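PDB 2XR1: transcription termination factor FttA from Methanosarcina mazei, which probably terminates transcription genome-wide by cleaving nascent RNA where it leaves RNA polymerase, with a nuclease activity that requires two zinc ions. Local coordinates for residues His492-Pro502 with Pro518-Phe526; Glu397-Ile408 with Val430-Pro441. All blocks are in the same frame, centred on the assembly; numbering follows the deposited sequence.

Overall arrangement
The two contacts show how a parallel alpha/beta sheet, here that of the beta-CASP region, is covered by helices. From the N terminus, helix 393-409 runs into strand 414-417, and the chain returns along helix 423-436; contact 2 closes this loop. After strands 445-448 and 486-489, helix 492-500 leads to strand 506-509 and helix 518-526 follows, so contact 1 closes a second loop. The loops lie in series, neither nesting nor crossing. Contact 2 rests on Val506 and contact 1 on Ile507, successive residues of one strand, consistent with opposite faces of the sheet. Their centres are about 22 Å apart and their nearest atoms about 9 Å, so the two contacts do not touch.

Contact 1. Residues His492-Pro502 with Pro518-Phe526; sequences HEARQKIIQNP and PVMEYFKAF
Helices 492-500 and 518-526 belong to successive beta-alpha-beta crossovers of the beta-CASP region, and they meet where Arg495 and Ile499 of the first face Pro518, Glu521 and Tyr522 of the second. Their axes approach to 10.6 Å and cross at -23°, an almost parallel course that lets each helix meet the other along most of its length. Arg495 carries the N-terminal half. Its CG points away from the backbone N (chi1 -169°) and a bend at chi3 turns the guanidinium, so that Pro518 CB lies over one of its faces, 3.5 Å from Arg495 NE. The aliphatic part of the same chain crosses the end of the tyrosine, with Arg495 CG 3.5 Å from Tyr522 OH, while the phenol oxygen sits near the guanidinium plane, at its edge. Guanidinium and tyrosine ring stand almost perpendicular, 87° apart. Both polar ends turn to Asp448 OD2, which forms a salt bridge with Arg495 NE and a hydrogen bond with Tyr522 OH; this shared acceptor, in strand 445-448, joins the two helices to the sheet. Glu521 OE1 is 4.1 Å from Arg495 NH1 but well out of the guanidinium plane, so its influence is probably electrostatic alone.

Strand 506-509, which lies between the two helices in sequence, also lies beneath them: Ile498, Tyr522 and Phe526 all rest on Ile507. Above this floor Ile498 CG2 packs 4.1 Å from Tyr522 CE1. Further from the sheet, Ile499 extends CG2 to within 4.1 Å of Ala525 CB. At the C-terminal end, just past helix 492-500, Pro502 CB comes to 3.7 Å from Phe526 CE1, and the aromatic ring directs its edge at the carbonyl oxygen of Ile498.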
loop_
_atom_site.group_PDB
_atom_site.type_symbol
_atom_site.label_atom_id
_atom_site.label_comp_id
_atom_site.label_asym_id
_atom_site.label_seq_id
_atom_site.Cartn_x
_atom_site.Cartn_y
_atom_site.Cartn_z
ATOM N N HIS B 492 23.490 -40.385 -4.197
ATOM C CA HIS B 492 22.325 -41.272 -4.245
ATOM C C HIS B 492 22.754 -42.748 -4.110
ATOM O O HIS B 492 22.052 -43.560 -3.503
ATOM C CB HIS B 492 21.550 -41.056 -5.554
ATOM C CG HIS B 492 20.731 -42.240 -5.971
ATOM N ND1 HIS B 492 21.177 -43.166 -6.890
ATOM C CD2 HIS B 492 19.504 -42.662 -5.574
ATOM C CE1 HIS B 492 20.252 -44.097 -7.056
ATOM N NE2 HIS B 492 19.228 -43.816 -6.269
ATOM N N GLU B 493 23.903 -43.093 -4.681
ATOM C CA GLU B 493 24.435 -44.449 -4.532
ATOM C C GLU B 493 24.647 -44.821 -3.048
ATOM O O GLU B 493 24.402 -45.951 -2.644
ATOM C CB GLU B 493 25.754 -44.616 -5.294
ATOM C CG GLU B 493 25.738 -44.218 -6.794
ATOM C CD GLU B 493 25.206 -45.306 -7.723
ATOM O OE1 GLU B 493 23.976 -45.553 -7.723
ATOM O OE2 GLU B 493 26.029 -45.907 -8.469
ATOM N N ALA B 494 25.104 -43.868 -2.248
ATOM C CA ALA B 494 25.331 -44.083 -0.813
ATOM C C ALA B 494 24.013 -44.245 -0.038
ATOM O O ALA B 494 23.924 -45.057 0.884
ATOM C CB ALA B 494 26.144 -42.909 -0.221
ATOM N N ARG B 495 23.015 -43.440 -0.408
ATOM C CA ARG B 495 21.661 -43.533 0.151
ATOM C C ARG B 495 21.096 -44.955 0.087
ATOM O O ARG B 495 20.575 -45.472 1.075
ATOM C CB ARG B 495 20.721 -42.582 -0.597
ATOM C CG ARG B 495 19.371 -42.413 0.054
ATOM C CD ARG B 495 18.635 -41.169 -0.439
ATOM N NE ARG B 495 19.453 -39.966 -0.354
ATOM C CZ ARG B 495 19.891 -39.244 -1.385
ATOM N NH1 ARG B 495 19.593 -39.571 -2.629
ATOM N NH2 ARG B 495 20.628 -38.157 -1.156
ATOM N N GLN B 496 21.213 -45.581 -1.079
ATOM C CA GLN B 496 20.655 -46.914 -1.276
ATOM C C GLN B 496 21.281 -47.958 -0.356
ATOM O O GLN B 496 20.600 -48.889 0.055
ATOM C CB GLN B 496 20.784 -47.352 -2.732
ATOM C CG GLN B 496 19.950 -46.512 -3.702
ATOM C CD GLN B 496 18.441 -46.718 -3.545
ATOM O OE1 GLN B 496 17.931 -47.819 -3.748
ATOM N NE2 GLN B 496 17.724 -45.651 -3.223
ATOM N N LYS B 497 22.556 -47.788 -0.014
ATOM C CA LYS B 497 23.251 -48.732 0.869
ATOM C C LYS B 497 22.712 -48.711 2.288
ATOM O O LYS B 497 22.727 -49.752 2.962
ATOM C CB LYS B 497 24.767 -48.471 0.901
ATOM C CG LYS B 497 25.548 -49.381 1.881
ATOM C CD LYS B 497 27.063 -49.257 1.734
ATOM C CE LYS B 497 27.806 -50.078 2.799
ATOM N NZ LYS B 497 27.359 -51.503 2.896
ATOM N N ILE B 498 22.263 -47.539 2.744
ATOM C CA ILE B 498 21.591 -47.433 4.039
ATOM C C ILE B 498 20.261 -48.143 3.943
ATOM O O ILE B 498 19.882 -48.878 4.854
ATOM C CB ILE B 498 21.334 -45.957 4.481
ATOM C CG1 ILE B 498 22.642 -45.256 4.785
ATOM C CG2 ILE B 498 20.441 -45.881 5.742
ATOM C CD1 ILE B 498 22.546 -43.772 4.632
ATOM N N ILE B 499 19.571 -47.915 2.826
ATOM C CA ILE B 499 18.255 -48.497 2.562
ATOM C C ILE B 499 18.285 -50.037 2.363
ATOM O O ILE B 499 17.553 -50.771 3.019
ATOM C CB ILE B 499 17.592 -47.809 1.324
ATOM C CG1 ILE B 499 17.203 -46.365 1.660
ATOM C CG2 ILE B 499 16.365 -48.584 0.855
ATOM C CD1 ILE B 499 16.594 -45.581 0.490
ATOM N N GLN B 500 19.131 -50.513 1.459
ATOM C CA GLN B 500 19.187 -51.952 1.133
ATOM C C GLN B 500 19.678 -52.830 2.296
ATOM O O GLN B 500 19.260 -53.977 2.428
ATOM C CB GLN B 500 20.036 -52.196 -0.117
ATOM C CG GLN B 500 19.226 -52.528 -1.381
ATOM C CD GLN B 500 18.552 -51.311 -2.009
ATOM O OE1 GLN B 500 17.814 -50.569 -1.345
ATOM N NE2 GLN B 500 18.788 -51.120 -3.314
ATOM N N ASN B 501 20.553 -52.289 3.137
ATOM C CA ASN B 501 20.985 -52.974 4.349
ATOM C C ASN B 501 20.402 -52.294 5.594
ATOM O O ASN B 501 21.154 -51.789 6.421
ATOM C CB ASN B 501 22.524 -52.969 4.448
ATOM C CG ASN B 501 23.206 -53.642 3.267
ATOM O OD1 ASN B 501 22.786 -54.713 2.785
ATOM N ND2 ASN B 501 24.303 -53.036 2.815
ATOM N N PRO B 502 19.064 -52.288 5.763
ATOM C CA PRO B 502 18.657 -51.604 7.019
ATOM C C PRO B 502 19.330 -52.218 8.243
ATOM O O PRO B 502 19.584 -53.437 8.310
ATOM C CB PRO B 502 17.132 -51.780 7.086
ATOM C CG PRO B 502 16.729 -52.299 5.723
ATOM C CD PRO B 502 17.939 -53.004 5.134
ATOM N N PRO B 518 15.462 -36.195 0.379
ATOM C CA PRO B 518 15.819 -37.580 0.641
ATOM C C PRO B 518 15.037 -38.220 1.808
ATOM O O PRO B 518 14.917 -39.443 1.849
ATOM C CB PRO B 518 17.323 -37.495 0.957
ATOM C CG PRO B 518 17.546 -36.058 1.359
ATOM C CD PRO B 518 16.617 -35.291 0.493
ATOM N N VAL B 519 14.499 -37.426 2.737
ATOM C CA VAL B 519 13.768 -38.008 3.866
ATOM C C VAL B 519 12.535 -38.791 3.381
ATOM O O VAL B 519 12.045 -39.706 4.042
ATOM C CB VAL B 519 13.380 -36.946 4.937
ATOM C CG1 VAL B 519 12.182 -36.107 4.509
ATOM C CG2 VAL B 519 13.113 -37.616 6.268
ATOM N N MET B 520 12.037 -38.413 2.217
ATOM C CA MET B 520 10.947 -39.133 1.603
ATOM C C MET B 520 11.380 -40.503 1.054
ATOM O O MET B 520 10.610 -41.461 1.109
ATOM C CB MET B 520 10.282 -38.260 0.542
ATOM C CG MET B 520 9.516 -37.063 1.133
ATOM S SD MET B 520 8.302 -37.548 2.404
ATOM C CE MET B 520 9.305 -37.486 3.879
ATOM N N GLU B 521 12.608 -40.603 0.566
ATOM C CA GLU B 521 13.148 -41.902 0.177
ATOM C C GLU B 521 13.302 -42.783 1.416
ATOM O O GLU B 521 12.869 -43.923 1.421
ATOM C CB GLU B 521 14.485 -41.770 -0.582
ATOM C CG GLU B 521 14.381 -41.973 -2.101
ATOM C CD GLU B 521 15.458 -41.210 -2.887
ATOM O OE1 GLU B 521 15.543 -39.975 -2.699
ATOM O OE2 GLU B 521 16.211 -41.817 -3.696
ATOM N N TYR B 522 13.908 -42.245 2.469
ATOM C CA TYR B 522 14.059 -42.984 3.722
ATOM C C TYR B 522 12.724 -43.418 4.290
ATOM O O TYR B 522 12.597 -44.519 4.842
ATOM C CB TYR B 522 14.784 -42.142 4.764
ATOM C CG TYR B 522 16.202 -41.897 4.385
ATOM C CD1 TYR B 522 17.119 -42.946 4.340
ATOM C CD2 TYR B 522 16.640 -40.624 4.030
ATOM C CE1 TYR B 522 18.431 -42.730 3.972
ATOM C CE2 TYR B 522 17.964 -40.411 3.644
ATOM C CZ TYR B 522 18.837 -41.474 3.612
ATOM O OH TYR B 522 20.130 -41.260 3.245
ATOM N N PHE B 523 11.732 -42.553 4.143
ATOM C CA PHE B 523 10.396 -42.783 4.680
ATOM C C PHE B 523 9.659 -43.801 3.815
ATOM O O PHE B 523 9.021 -44.724 4.327
ATOM C CB PHE B 523 9.652 -41.436 4.756
ATOM C CG PHE B 523 8.186 -41.542 4.997
ATOM C CD1 PHE B 523 7.687 -41.555 6.270
ATOM C CD2 PHE B 523 7.298 -41.602 3.933
ATOM C CE1 PHE B 523 6.317 -41.643 6.486
ATOM C CE2 PHE B 523 5.929 -41.694 4.146
ATOM C CZ PHE B 523 5.443 -41.715 5.415
ATOM N N LYS B 524 9.763 -43.648 2.499
ATOM C CA LYS B 524 9.093 -44.558 1.588
ATOM C C LYS B 524 9.478 -45.993 1.906
ATOM O O LYS B 524 8.693 -46.907 1.656
ATOM C CB LYS B 524 9.408 -44.214 0.138
ATOM N N ALA B 525 10.660 -46.191 2.489
ATOM C CA ALA B 525 11.186 -47.537 2.732
ATOM C C ALA B 525 11.157 -47.985 4.192
ATOM O O ALA B 525 11.140 -49.171 4.447
ATOM C CB ALA B 525 12.602 -47.653 2.178
ATOM N N PHE B 526 11.156 -47.072 5.151
ATOM C CA PHE B 526 11.184 -47.487 6.568
ATOM C C PHE B 526 9.850 -47.380 7.329
ATOM O O PHE B 526 9.745 -47.819 8.479
ATOM C CB PHE B 526 12.270 -46.705 7.322
ATOM C CG PHE B 526 13.675 -47.023 6.878
ATOM C CD1 PHE B 526 14.066 -48.334 6.600
ATOM C CD2 PHE B 526 14.615 -46.025 6.754
ATOM C CE1 PHE B 526 15.358 -48.606 6.199
ATOM C CE2 PHE B 526 15.910 -46.318 6.340
ATOM C CZ PHE B 526 16.271 -47.600 6.068
#

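Contact 2. Residues Glu397-Ile408 with Val430-Pro441; sequences EKHLQMVVKNTI and VLEESIRKGLIP
This is a steep helix-helix contact on one face of the beta-CASP sheet, between helix 393-409, which leads into strand 414-417, and helix 423-436, which follows that strand; Gln401 reaches across to Ser434 and Val404 packs against Ile440. The axes cross at -66°, so the helices diverge, and the chain beyond the second one fills the widening angle. A Schellman motif with Gly438 as its C-prime residue ends that helix and turns Leu439, Ile440 and Pro441 back against the first. There Val404 CG1 meets Ile440 CG2 at 3.6 Å, and the side chains of Ile408 and Pro441 run past each other in opposite directions, with Ile408 CG2 3.8 Å from Pro441 CG. Val404 and Leu431 both rest on Val506 of the sheet.

Gln401 provides the polar link. Its CG lies beside the backbone N (chi1 -71°) and the chain then runs extended, bringing NE2 to 2.7 Å from Ser434 OG. The bond is nearly straight (168°) and lies in the amide plane, with Leu439 CD2 lying obliquely off the plane of the same amide, nearest its nitrogen. At the other end Val430 CG2 packs on Glu397 CG (3.5 Å). The carboxylates of Glu397 and Glu433, which would be expected to repel one another, each form a salt bridge with Arg362 NH1, so this shared cation probably offsets their repulsion.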
loop_
_atom_site.group_PDB
_atom_site.type_symbol
_atom_site.label_atom_id
_atom_site.label_comp_id
_atom_site.label_asym_id
_atom_site.label_seq_id
_atom_site.Cartn_x
_atom_site.Cartn_y
_atom_site.Cartn_z
ATOM N N GLU B 397 16.237 -32.681 25.621
ATOM C CA GLU B 397 17.367 -33.555 25.380
ATOM C C GLU B 397 17.120 -34.947 25.944
ATOM O O GLU B 397 17.229 -35.928 25.210
ATOM C CB GLU B 397 18.623 -32.964 25.969
ATOM C CG GLU B 397 19.082 -31.700 25.254
ATOM C CD GLU B 397 20.353 -31.180 25.850
ATOM O OE1 GLU B 397 20.879 -31.853 26.788
ATOM O OE2 GLU B 397 20.824 -30.122 25.380
ATOM N N LYS B 398 16.733 -35.024 27.214
ATOM C CA LYS B 398 16.455 -36.329 27.813
ATOM C C LYS B 398 15.392 -37.061 27.014
ATOM O O LYS B 398 15.542 -38.231 26.738
ATOM C CB LYS B 398 16.048 -36.233 29.290
ATOM C CG LYS B 398 16.506 -37.439 30.150
ATOM N N HIS B 399 14.369 -36.338 26.578
ATOM C CA HIS B 399 13.307 -36.916 25.754
ATOM C C HIS B 399 13.851 -37.444 24.452
ATOM O O HIS B 399 13.585 -38.582 24.091
ATOM C CB HIS B 399 12.193 -35.889 25.469
ATOM C CG HIS B 399 10.936 -36.490 24.918
ATOM N ND1 HIS B 399 9.783 -35.761 24.752
ATOM C CD2 HIS B 399 10.633 -37.757 24.547
ATOM C CE1 HIS B 399 8.832 -36.546 24.280
ATOM N NE2 HIS B 399 9.322 -37.765 24.157
ATOM N N LEU B 400 14.633 -36.639 23.736
ATOM C CA LEU B 400 15.219 -37.153 22.501
ATOM C C LEU B 400 16.051 -38.405 22.764
ATOM O O LEU B 400 16.021 -39.321 21.980
ATOM C CB LEU B 400 16.082 -36.114 21.810
ATOM C CG LEU B 400 16.517 -36.530 20.401
ATOM C CD1 LEU B 400 15.276 -36.888 19.618
ATOM C CD2 LEU B 400 17.296 -35.450 19.701
ATOM N N GLN B 401 16.799 -38.426 23.858
ATOM C CA GLN B 401 17.724 -39.506 24.104
ATOM C C GLN B 401 16.950 -40.768 24.339
ATOM O O GLN B 401 17.311 -41.804 23.835
ATOM C CB GLN B 401 18.621 -39.212 25.304
ATOM C CG GLN B 401 19.633 -38.128 25.010
ATOM C CD GLN B 401 20.387 -37.629 26.241
ATOM O OE1 GLN B 401 19.815 -37.476 27.326
ATOM N NE2 GLN B 401 21.682 -37.371 26.072
ATOM N N MET B 402 15.861 -40.665 25.079
ATOM C CA MET B 402 15.044 -41.818 25.381
ATOM C C MET B 402 14.327 -42.370 24.156
ATOM O O MET B 402 14.256 -43.586 23.973
ATOM C CB MET B 402 14.054 -41.494 26.501
ATOM C CG MET B 402 14.754 -41.384 27.880
ATOM S SD MET B 402 15.434 -42.986 28.464
ATOM C CE MET B 402 16.336 -42.497 29.944
ATOM N N VAL B 403 13.808 -41.502 23.303
ATOM C CA VAL B 403 13.150 -41.979 22.089
ATOM C C VAL B 403 14.152 -42.684 21.187
ATOM O O VAL B 403 13.867 -43.770 20.668
ATOM C CB VAL B 403 12.492 -40.863 21.335
ATOM C CG1 VAL B 403 12.091 -41.319 19.966
ATOM C CG2 VAL B 403 11.301 -40.350 22.134
ATOM N N VAL B 404 15.328 -42.095 21.022
ATOM C CA VAL B 404 16.336 -42.685 20.159
ATOM C C VAL B 404 16.925 -43.951 20.788
ATOM O O VAL B 404 17.091 -44.961 20.103
ATOM C CB VAL B 404 17.423 -41.671 19.772
ATOM C CG1 VAL B 404 18.553 -42.368 19.070
ATOM C CG2 VAL B 404 16.832 -40.599 18.849
ATOM N N LYS B 405 17.166 -43.914 22.096
ATOM C CA LYS B 405 17.663 -45.084 22.809
ATOM C C LYS B 405 16.720 -46.244 22.637
ATOM O O LYS B 405 17.135 -47.335 22.248
ATOM C CB LYS B 405 17.806 -44.807 24.292
ATOM C CG LYS B 405 18.483 -45.917 25.066
ATOM C CD LYS B 405 17.992 -45.893 26.499
ATOM C CE LYS B 405 19.075 -46.244 27.487
ATOM N NZ LYS B 405 18.519 -46.252 28.861
ATOM N N ASN B 406 15.449 -46.000 22.926
ATOM C CA ASN B 406 14.459 -47.057 22.862
ATOM C C ASN B 406 14.366 -47.583 21.435
ATOM O O ASN B 406 14.415 -48.787 21.245
ATOM C CB ASN B 406 13.084 -46.613 23.413
ATOM C CG ASN B 406 13.094 -46.327 24.937
ATOM O OD1 ASN B 406 13.898 -46.883 25.698
ATOM N ND2 ASN B 406 12.170 -45.450 25.375
ATOM N N THR B 407 14.297 -46.706 20.438
ATOM C CA THR B 407 14.231 -47.169 19.046
ATOM C C THR B 407 15.403 -48.074 18.677
ATOM O O THR B 407 15.227 -49.042 17.961
ATOM C CB THR B 407 14.249 -46.028 18.012
ATOM O OG1 THR B 407 13.082 -45.207 18.135
ATOM C CG2 THR B 407 14.284 -46.605 16.623
ATOM N N ILE B 408 16.609 -47.753 19.138
ATOM C CA ILE B 408 17.774 -48.530 18.726
ATOM C C ILE B 408 17.820 -49.857 19.472
ATOM O O ILE B 408 18.006 -50.916 18.875
ATOM C CB ILE B 408 19.087 -47.759 18.946
ATOM C CG1 ILE B 408 19.199 -46.572 17.988
ATOM C CG2 ILE B 408 20.273 -48.683 18.756
ATOM C CD1 ILE B 408 18.710 -46.845 16.598
ATOM N N VAL B 430 23.197 -32.818 20.466
ATOM C CA VAL B 430 22.606 -33.678 21.462
ATOM C C VAL B 430 23.031 -35.133 21.245
ATOM O O VAL B 430 23.421 -35.817 22.202
ATOM C CB VAL B 430 21.077 -33.481 21.508
ATOM C CG1 VAL B 430 20.404 -34.611 22.235
ATOM C CG2 VAL B 430 20.780 -32.169 22.189
ATOM N N LEU B 431 22.982 -35.591 19.994
ATOM C CA LEU B 431 23.279 -36.995 19.678
ATOM C C LEU B 431 24.735 -37.345 19.971
ATOM O O LEU B 431 25.004 -38.302 20.679
ATOM C CB LEU B 431 22.934 -37.315 18.227
ATOM C CG LEU B 431 21.437 -37.293 17.914
ATOM C CD1 LEU B 431 21.212 -37.253 16.440
ATOM C CD2 LEU B 431 20.727 -38.491 18.493
ATOM N N GLU B 432 25.680 -36.555 19.476
ATOM C CA GLU B 432 27.085 -36.862 19.706
ATOM C C GLU B 432 27.398 -36.980 21.199
ATOM O O GLU B 432 28.131 -37.874 21.611
ATOM C CB GLU B 432 28.014 -35.843 19.011
ATOM C CG GLU B 432 28.704 -34.754 19.929
ATOM C CD GLU B 432 30.043 -35.204 20.536
ATOM O OE1 GLU B 432 30.833 -35.871 19.840
ATOM O OE2 GLU B 432 30.329 -34.857 21.706
ATOM N N GLU B 433 26.828 -36.090 22.000
ATOM C CA GLU B 433 27.059 -36.080 23.435
ATOM C C GLU B 433 26.450 -37.318 24.042
ATOM O O GLU B 433 27.054 -37.959 24.892
ATOM C CB GLU B 433 26.417 -34.849 24.061
ATOM C CG GLU B 433 26.755 -34.628 25.536
ATOM C CD GLU B 433 26.362 -33.231 26.013
ATOM O OE1 GLU B 433 25.163 -32.876 25.899
ATOM O OE2 GLU B 433 27.248 -32.477 26.480
ATOM N N SER B 434 25.253 -37.663 23.590
ATOM C CA SER B 434 24.537 -38.776 24.156
ATOM C C SER B 434 25.291 -40.053 23.899
ATOM O O SER B 434 25.494 -40.833 24.815
ATOM C CB SER B 434 23.135 -38.878 23.564
ATOM O OG SER B 434 22.508 -37.625 23.520
ATOM N N ILE B 435 25.714 -40.259 22.657
ATOM C CA ILE B 435 26.535 -41.422 22.332
ATOM C C ILE B 435 27.835 -41.418 23.128
ATOM O O ILE B 435 28.249 -42.430 23.636
ATOM C CB ILE B 435 26.876 -41.505 20.831
ATOM C CG1 ILE B 435 25.601 -41.688 20.015
ATOM C CG2 ILE B 435 27.868 -42.638 20.583
ATOM C CD1 ILE B 435 25.793 -42.271 18.683
ATOM N N ARG B 436 28.466 -40.257 23.237
ATOM C CA ARG B 436 29.754 -40.146 23.932
ATOM C C ARG B 436 29.655 -40.567 25.405
ATOM O O ARG B 436 30.531 -41.281 25.911
ATOM C CB ARG B 436 30.300 -38.724 23.787
ATOM C CG ARG B 436 31.697 -38.524 24.339
ATOM C CD ARG B 436 32.301 -37.238 23.831
ATOM N NE ARG B 436 31.451 -36.077 24.091
ATOM C CZ ARG B 436 31.306 -35.494 25.278
ATOM N NH1 ARG B 436 31.929 -35.961 26.362
ATOM N NH2 ARG B 436 30.521 -34.435 25.387
ATOM N N LYS B 437 28.563 -40.156 26.057
ATOM C CA LYS B 437 28.282 -40.509 27.451
ATOM C C LYS B 437 27.519 -41.830 27.590
ATOM O O LYS B 437 26.951 -42.098 28.650
ATOM C CB LYS B 437 27.486 -39.399 28.130
ATOM C CG LYS B 437 28.232 -38.098 28.230
ATOM C CD LYS B 437 27.296 -36.884 28.318
ATOM C CE LYS B 437 26.717 -36.734 29.734
ATOM N NZ LYS B 437 25.291 -36.210 29.790
ATOM N N GLY B 438 27.517 -42.654 26.539
ATOM C CA GLY B 438 26.909 -43.989 26.585
ATOM C C GLY B 438 25.438 -43.982 26.997
ATOM O O GLY B 438 24.991 -44.852 27.741
ATOM N N LEU B 439 24.698 -43.006 26.487
ATOM C CA LEU B 439 23.313 -42.729 26.855
ATOM C C LEU B 439 22.371 -42.983 25.673
ATOM O O LEU B 439 21.182 -43.126 25.858
ATOM C CB LEU B 439 23.227 -41.272 27.286
ATOM C CG LEU B 439 22.455 -40.758 28.496
ATOM C CD1 LEU B 439 22.796 -41.430 29.803
ATOM C CD2 LEU B 439 22.744 -39.240 28.575
ATOM N N ILE B 440 22.898 -42.975 24.456
ATOM C CA ILE B 440 22.282 -43.626 23.288
ATOM C C ILE B 440 23.349 -44.635 22.883
ATOM O O ILE B 440 24.515 -44.425 23.209
ATOM C CB ILE B 440 22.089 -42.650 22.097
ATOM C CG1 ILE B 440 21.159 -41.500 22.452
ATOM C CG2 ILE B 440 21.535 -43.344 20.871
ATOM C CD1 ILE B 440 21.091 -40.430 21.333
ATOM N N PRO B 441 22.985 -45.735 22.198
ATOM C CA PRO B 441 24.041 -46.708 21.808
ATOM C C PRO B 441 24.878 -46.248 20.620
ATOM O O PRO B 441 24.375 -45.530 19.764
ATOM C CB PRO B 441 23.248 -47.958 21.417
ATOM C CG PRO B 441 21.894 -47.767 22.036
ATOM C CD PRO B 441 21.636 -46.285 21.987
#